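Local atomic coordinates of type VI immunity protein Atu4351 (Agrobacterium fabrum, PDB entry 6ITW), a protein that probably acts as the immunity protein (antitoxin) of a type VI secretion effector-immunity pair, protecting the bacterium from its cognate toxin. Residues D76-P81 with R117-E122; F206-T211 with P217-I222. All blocks are in the same frame, centred on the assembly; numbering follows the deposited sequence.

Along the chain, contact 1 (76-81 with 117-122) closes before contact 2 (206-211 with 217-222) opens, yet in the fold their centres lie about 11 Å apart and each about 16 Å from the centre of the chain. Both sit at one end of the mixed sheet, where strands 113-116, 207-209 and 218-221 run side by side. Contact 1 joins the loops after helix 66-73 and after strand 113-116; contact 2 is the hairpin at one end of the sheet. Arg-220 ties them together, reaching from the hairpin to Asp-76 and Gln-78, so the C-terminal strands are fastened to a loop of the GAD-like region.

Contact 1 of 2, residues D76-P81 with R117-E122; sequences DKQLNP and RGLFKE
Two connecting loops meet here beside the mixed sheet: 76-81, which holds an Asx motif and leads from helix 66-73 to strand 84-90, meets Leu-119 through Gln-78 and Leu-79; Leu-119 stands in the loop between strand 113-116 and helix 128-137. No hydrogen bond spans the gap, and the contact is small, 141 Å² with both sides summed. Leu-119 divides it between its two methyls. Leu-119 CD2 lies against the amide end of Gln-78, 3.5 Å from Gln-78 OE1 and just as near the amide carbon, while it also touches CB of the same residue. The other methyl, Leu-119 CD1, reaches the branch of Leu-79, 4.0 Å from Leu-79 CG and nearly as close to both of that residue's methyls, so one methyl fits against the whole isopropyl end.

Gln-78 starts with CG anti to its carbonyl carbon (chi1 -54°) and then runs extended, which carries the amide across the end of Leu-119. OE1 has its polar partner in Arg-220, probably accepting a hydrogen bond from Arg-220 NH2 that would help to set the turn of the amide, while its contact with Leu-119 is van der Waals. Leu-79 also packs against Val-114 and Cys-116 of strand 113-116, and Leu-119 against Leu-208 of strand 207-209.

Asp-76, a buried carboxylate with several partners, braces the first loop from within. OD1 forms a salt bridge with Arg-220 and accepts from the backbone of Gly-223, interactions that would favour the charged form. OD2 turns back on its own loop, with a weak bond from the backbone N of Gln-78. The firmer one comes from Leu-79 N, 3.0 Å from Asp-76 OD2, almost straight at 177° and meeting the oxygen on its anti side.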
loop_
_atom_site.group_PDB
_atom_site.type_symbol
_atom_site.label_atom_id
_atom_site.label_comp_id
_atom_site.label_asym_id
_atom_site.label_seq_id
_atom_site.Cartn_x
_atom_site.Cartn_y
_atom_site.Cartn_z
ATOM N N ASP A 76 3.635 -11.352 -13.276
ATOM C CA ASP A 76 4.923 -10.677 -13.325
ATOM C C ASP A 76 6.045 -11.629 -12.923
ATOM O O ASP A 76 5.890 -12.449 -12.015
ATOM C CB ASP A 76 4.935 -9.452 -12.419
ATOM C CG ASP A 76 5.970 -8.444 -12.854
ATOM O OD1 ASP A 76 5.646 -7.625 -13.752
ATOM O OD2 ASP A 76 7.109 -8.491 -12.336
ATOM N N LYS A 77 7.189 -11.501 -13.594
ATOM C CA LYS A 77 8.309 -12.405 -13.332
ATOM C C LYS A 77 9.132 -11.958 -12.133
ATOM O O LYS A 77 9.568 -12.791 -11.329
ATOM C CB LYS A 77 9.214 -12.506 -14.560
ATOM C CG LYS A 77 8.477 -12.764 -15.876
ATOM C CD LYS A 77 7.681 -14.079 -15.863
ATOM C CE LYS A 77 7.019 -14.312 -17.223
ATOM N NZ LYS A 77 6.071 -15.460 -17.227
ATOM N N GLN A 78 9.362 -10.655 -12.000
ATOM C CA GLN A 78 10.181 -10.133 -10.911
ATOM C C GLN A 78 9.401 -9.904 -9.617
ATOM O O GLN A 78 9.898 -10.230 -8.532
ATOM C CB GLN A 78 10.828 -8.832 -11.349
ATOM C CG GLN A 78 11.593 -8.956 -12.640
ATOM C CD GLN A 78 12.375 -7.710 -12.937
ATOM O OE1 GLN A 78 11.800 -6.633 -13.134
ATOM N NE2 GLN A 78 13.698 -7.833 -12.948
ATOM N N LEU A 79 8.202 -9.323 -9.697
ATOM C CA LEU A 79 7.364 -9.090 -8.518
ATOM C C LEU A 79 6.246 -10.124 -8.522
ATOM O O LEU A 79 5.089 -9.842 -8.842
ATOM C CB LEU A 79 6.817 -7.669 -8.513
ATOM C CG LEU A 79 7.892 -6.600 -8.459
ATOM C CD1 LEU A 79 7.232 -5.224 -8.434
ATOM C CD2 LEU A 79 8.811 -6.844 -7.250
ATOM N N ASN A 80 6.607 -11.335 -8.150
ATOM C CA ASN A 80 5.683 -12.454 -8.217
ATOM C C ASN A 80 4.608 -12.321 -7.140
ATOM O O ASN A 80 4.942 -12.266 -5.948
ATOM C CB ASN A 80 6.497 -13.740 -8.066
ATOM C CG ASN A 80 5.648 -14.971 -7.864
ATOM O OD1 ASN A 80 4.455 -15.011 -8.190
ATOM N ND2 ASN A 80 6.271 -16.001 -7.314
ATOM N N PRO A 81 3.323 -12.290 -7.499
ATOM C CA PRO A 81 2.279 -12.119 -6.467
ATOM C C PRO A 81 2.382 -13.118 -5.325
ATOM O O PRO A 81 2.105 -12.758 -4.170
ATOM C CB PRO A 81 0.961 -12.300 -7.240
ATOM C CG PRO A 81 1.313 -12.394 -8.688
ATOM C CD PRO A 81 2.784 -12.588 -8.837
ATOM N N ARG A 117 12.191 -0.131 -4.980
ATOM C CA ARG A 117 13.557 0.372 -4.884
ATOM C C ARG A 117 14.586 -0.749 -4.983
ATOM O O ARG A 117 15.684 -0.550 -5.505
ATOM C CB ARG A 117 13.750 1.147 -3.578
ATOM C CG ARG A 117 12.844 2.358 -3.436
ATOM C CD ARG A 117 13.629 3.587 -3.005
ATOM N NE ARG A 117 12.827 4.804 -3.080
ATOM C CZ ARG A 117 13.025 5.877 -2.320
ATOM N NH1 ARG A 117 14.002 5.885 -1.424
ATOM N NH2 ARG A 117 12.246 6.941 -2.457
ATOM N N GLY A 118 14.229 -1.926 -4.480
ATOM C CA GLY A 118 15.129 -3.075 -4.514
ATOM C C GLY A 118 15.223 -3.768 -5.860
ATOM O O GLY A 118 16.161 -4.539 -6.076
ATOM N N LEU A 119 14.261 -3.533 -6.762
ATOM C CA LEU A 119 14.420 -3.977 -8.146
ATOM C C LEU A 119 15.536 -3.226 -8.859
ATOM O O LEU A 119 16.123 -3.756 -9.806
ATOM C CB LEU A 119 13.123 -3.784 -8.933
ATOM C CG LEU A 119 12.183 -4.966 -9.116
ATOM C CD1 LEU A 119 10.947 -4.522 -9.890
ATOM C CD2 LEU A 119 12.888 -6.109 -9.828
ATOM N N PHE A 120 15.835 -1.993 -8.438
ATOM C CA PHE A 120 16.691 -1.098 -9.203
ATOM C C PHE A 120 17.987 -0.696 -8.500
ATOM O O PHE A 120 18.940 -0.309 -9.181
ATOM C CB PHE A 120 15.896 0.161 -9.602
ATOM C CG PHE A 120 14.651 -0.157 -10.366
ATOM C CD1 PHE A 120 14.722 -0.595 -11.682
ATOM C CD2 PHE A 120 13.407 -0.068 -9.768
ATOM C CE1 PHE A 120 13.567 -0.918 -12.393
ATOM C CE2 PHE A 120 12.245 -0.393 -10.470
ATOM C CZ PHE A 120 12.327 -0.816 -11.778
ATOM N N LYS A 121 18.047 -0.752 -7.176
ATOM C CA LYS A 121 19.304 -0.702 -6.445
ATOM C C LYS A 121 19.305 -1.884 -5.488
ATOM O O LYS A 121 18.304 -2.134 -4.806
ATOM C CB LYS A 121 19.488 0.633 -5.709
ATOM C CG LYS A 121 19.517 0.552 -4.185
ATOM C CD LYS A 121 19.812 1.922 -3.570
ATOM C CE LYS A 121 19.386 2.004 -2.103
ATOM N NZ LYS A 121 19.711 3.337 -1.499
ATOM N N GLU A 122 20.399 -2.640 -5.484
ATOM C CA GLU A 122 20.438 -3.885 -4.729
ATOM C C GLU A 122 20.493 -3.602 -3.233
ATOM O O GLU A 122 21.205 -2.700 -2.782
ATOM C CB GLU A 122 21.639 -4.718 -5.151
ATOM C CG GLU A 122 21.511 -6.189 -4.846
ATOM C CD GLU A 122 22.652 -6.990 -5.447
ATOM O OE1 GLU A 122 23.763 -6.424 -5.586
ATOM O OE2 GLU A 122 22.436 -8.176 -5.792
#

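Contact 2 of 2, residues F206-T211 with P217-I222; sequences FTLYDT and PAVRTI
Four backbone hydrogen bonds join 206-211 to 217-222. The shortest runs from Ile-222 N to Phe-206 O, 2.7 Å and nearly straight; Leu-208 is gripped through both its N, to Arg-220 O, and its O, from Val-219 N at 2.9 Å; Asp-210 N closes the set on Pro-217 O. A water bridges Phe-206 N and Ile-222 O.

The Arg-220 side chain stretches out from CG to NE, and Leu-208 CD2 lies over one face of its guanidinium, 3.8 Å from Arg-220 NE. The same group holds Asp-76 in a salt bridge and Gln-78 in a probable hydrogen bond. Leu-208 CB meets the terminal methyl of Ile-222, 3.7 Å from Ile-222 CD1. On this same side, Val-219 CG2 packs on Asp-210 CB at 3.6 Å. On the other face of the sheet, Ala-218 sets its CA over the Tyr-209 ring in a CH-pi contact, 4.2 Å from the ring centroid, and its CB touches both Tyr-209 CE2 and Thr-207 CG2.

Between Leu-208 and Tyr-209 the pairing slips by one residue, with Val-219 as the extra one: this is an antiparallel beta hairpin with a beta bulge, its strand 218-221 outermost in the chain's mixed sheet.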
loop_
_atom_site.group_PDB
_atom_site.type_symbol
_atom_site.label_atom_id
_atom_site.label_comp_id
_atom_site.label_asym_id
_atom_site.label_seq_id
_atom_site.Cartn_x
_atom_site.Cartn_y
_atom_site.Cartn_z
ATOM N N PHE A 206 -0.894 -2.096 -14.971
ATOM C CA PHE A 206 -0.082 -1.300 -14.059
ATOM C C PHE A 206 1.292 -1.059 -14.660
ATOM O O PHE A 206 1.884 -1.963 -15.256
ATOM C CB PHE A 206 0.097 -2.001 -12.711
ATOM C CG PHE A 206 -1.111 -1.964 -11.857
ATOM C CD1 PHE A 206 -2.217 -2.752 -12.163
ATOM C CD2 PHE A 206 -1.154 -1.140 -10.738
ATOM C CE1 PHE A 206 -3.343 -2.714 -11.366
ATOM C CE2 PHE A 206 -2.274 -1.090 -9.945
ATOM C CZ PHE A 206 -3.372 -1.875 -10.255
ATOM N N THR A 207 1.820 0.141 -14.465
ATOM C CA THR A 207 3.148 0.478 -14.949
ATOM C C THR A 207 4.132 0.526 -13.792
ATOM O O THR A 207 3.890 1.210 -12.790
ATOM C CB THR A 207 3.143 1.808 -15.696
ATOM O OG1 THR A 207 2.394 1.649 -16.908
ATOM C CG2 THR A 207 4.572 2.219 -16.040
ATOM N N LEU A 208 5.236 -0.208 -13.944
ATOM C CA LEU A 208 6.317 -0.220 -12.967
ATOM C C LEU A 208 7.240 0.957 -13.212
ATOM O O LEU A 208 7.657 1.203 -14.350
ATOM C CB LEU A 208 7.101 -1.526 -13.061
ATOM C CG LEU A 208 8.430 -1.653 -12.314
ATOM C CD1 LEU A 208 8.198 -1.693 -10.812
ATOM C CD2 LEU A 208 9.143 -2.918 -12.780
ATOM N N TYR A 209 7.559 1.685 -12.151
ATOM C CA TYR A 209 8.429 2.849 -12.243
ATOM C C TYR A 209 9.683 2.651 -11.407
ATOM O O TYR A 209 9.663 1.995 -10.359
ATOM C CB TYR A 209 7.730 4.118 -11.770
ATOM C CG TYR A 209 6.761 4.683 -12.757
ATOM C CD1 TYR A 209 5.486 4.141 -12.902
ATOM C CD2 TYR A 209 7.108 5.774 -13.538
ATOM C CE1 TYR A 209 4.586 4.677 -13.810
ATOM C CE2 TYR A 209 6.213 6.318 -14.450
ATOM C CZ TYR A 209 4.957 5.764 -14.585
ATOM O OH TYR A 209 4.076 6.301 -15.495
ATOM N N ASP A 210 10.760 3.269 -11.865
ATOM C CA ASP A 210 12.057 3.222 -11.199
ATOM C C ASP A 210 12.225 4.539 -10.443
ATOM O O ASP A 210 12.536 5.571 -11.040
ATOM C CB ASP A 210 13.153 2.990 -12.235
ATOM C CG ASP A 210 14.546 2.884 -11.629
ATOM O OD1 ASP A 210 14.782 3.448 -10.540
ATOM O OD2 ASP A 210 15.414 2.240 -12.267
ATOM N N THR A 211 12.014 4.508 -9.126
ATOM C CA THR A 211 12.214 5.686 -8.286
ATOM C C THR A 211 13.633 5.773 -7.723
ATOM O O THR A 211 13.866 6.522 -6.765
ATOM C CB THR A 211 11.183 5.722 -7.151
ATOM O OG1 THR A 211 11.219 4.492 -6.416
ATOM C CG2 THR A 211 9.793 5.914 -7.718
ATOM N N PRO A 217 11.720 7.051 -14.365
ATOM C CA PRO A 217 11.195 6.656 -15.675
ATOM C C PRO A 217 10.304 5.426 -15.597
ATOM O O PRO A 217 10.468 4.547 -14.744
ATOM C CB PRO A 217 12.468 6.360 -16.472
ATOM C CG PRO A 217 13.401 5.783 -15.421
ATOM C CD PRO A 217 13.076 6.514 -14.131
ATOM N N ALA A 218 9.348 5.376 -16.517
ATOM C CA ALA A 218 8.536 4.181 -16.670
ATOM C C ALA A 218 9.396 3.067 -17.250
ATOM O O ALA A 218 10.118 3.274 -18.228
ATOM C CB ALA A 218 7.327 4.470 -17.563
ATOM N N VAL A 219 9.331 1.891 -16.640
ATOM C CA VAL A 219 10.200 0.778 -16.993
ATOM C C VAL A 219 9.474 -0.250 -17.848
ATOM O O VAL A 219 9.991 -0.674 -18.879
ATOM C CB VAL A 219 10.787 0.133 -15.714
ATOM C CG1 VAL A 219 11.604 -1.108 -16.053
ATOM C CG2 VAL A 219 11.635 1.142 -14.951
ATOM N N ARG A 220 8.280 -0.675 -17.439
ATOM C CA ARG A 220 7.524 -1.668 -18.203
ATOM C C ARG A 220 6.120 -1.781 -17.623
ATOM O O ARG A 220 5.776 -1.138 -16.626
ATOM C CB ARG A 220 8.201 -3.043 -18.194
ATOM C CG ARG A 220 8.414 -3.624 -16.800
ATOM C CD ARG A 220 8.993 -5.029 -16.844
ATOM N NE ARG A 220 9.390 -5.512 -15.514
ATOM C CZ ARG A 220 8.630 -6.271 -14.723
ATOM N NH1 ARG A 220 7.411 -6.640 -15.107
ATOM N NH2 ARG A 220 9.087 -6.661 -13.538
ATOM N N THR A 221 5.312 -2.610 -18.271
ATOM C CA THR A 221 3.984 -2.967 -17.802
ATOM C C THR A 221 4.048 -4.209 -16.924
ATOM O O THR A 221 4.694 -5.196 -17.290
ATOM C CB THR A 221 3.070 -3.219 -18.991
ATOM O OG1 THR A 221 2.898 -1.985 -19.688
ATOM C CG2 THR A 221 1.719 -3.721 -18.515
ATOM N N ILE A 222 3.386 -4.155 -15.760
ATOM C CA ILE A 222 3.368 -5.304 -14.868
ATOM C C ILE A 222 2.705 -6.463 -15.593
ATOM O O ILE A 222 1.733 -6.275 -16.341
ATOM C CB ILE A 222 2.642 -4.975 -13.552
ATOM C CG1 ILE A 222 3.395 -3.902 -12.757
ATOM C CG2 ILE A 222 2.464 -6.234 -12.690
ATOM C CD1 ILE A 222 4.770 -4.320 -12.310
HETATM O O HOH W 1 -0.458 -4.894 -15.693
#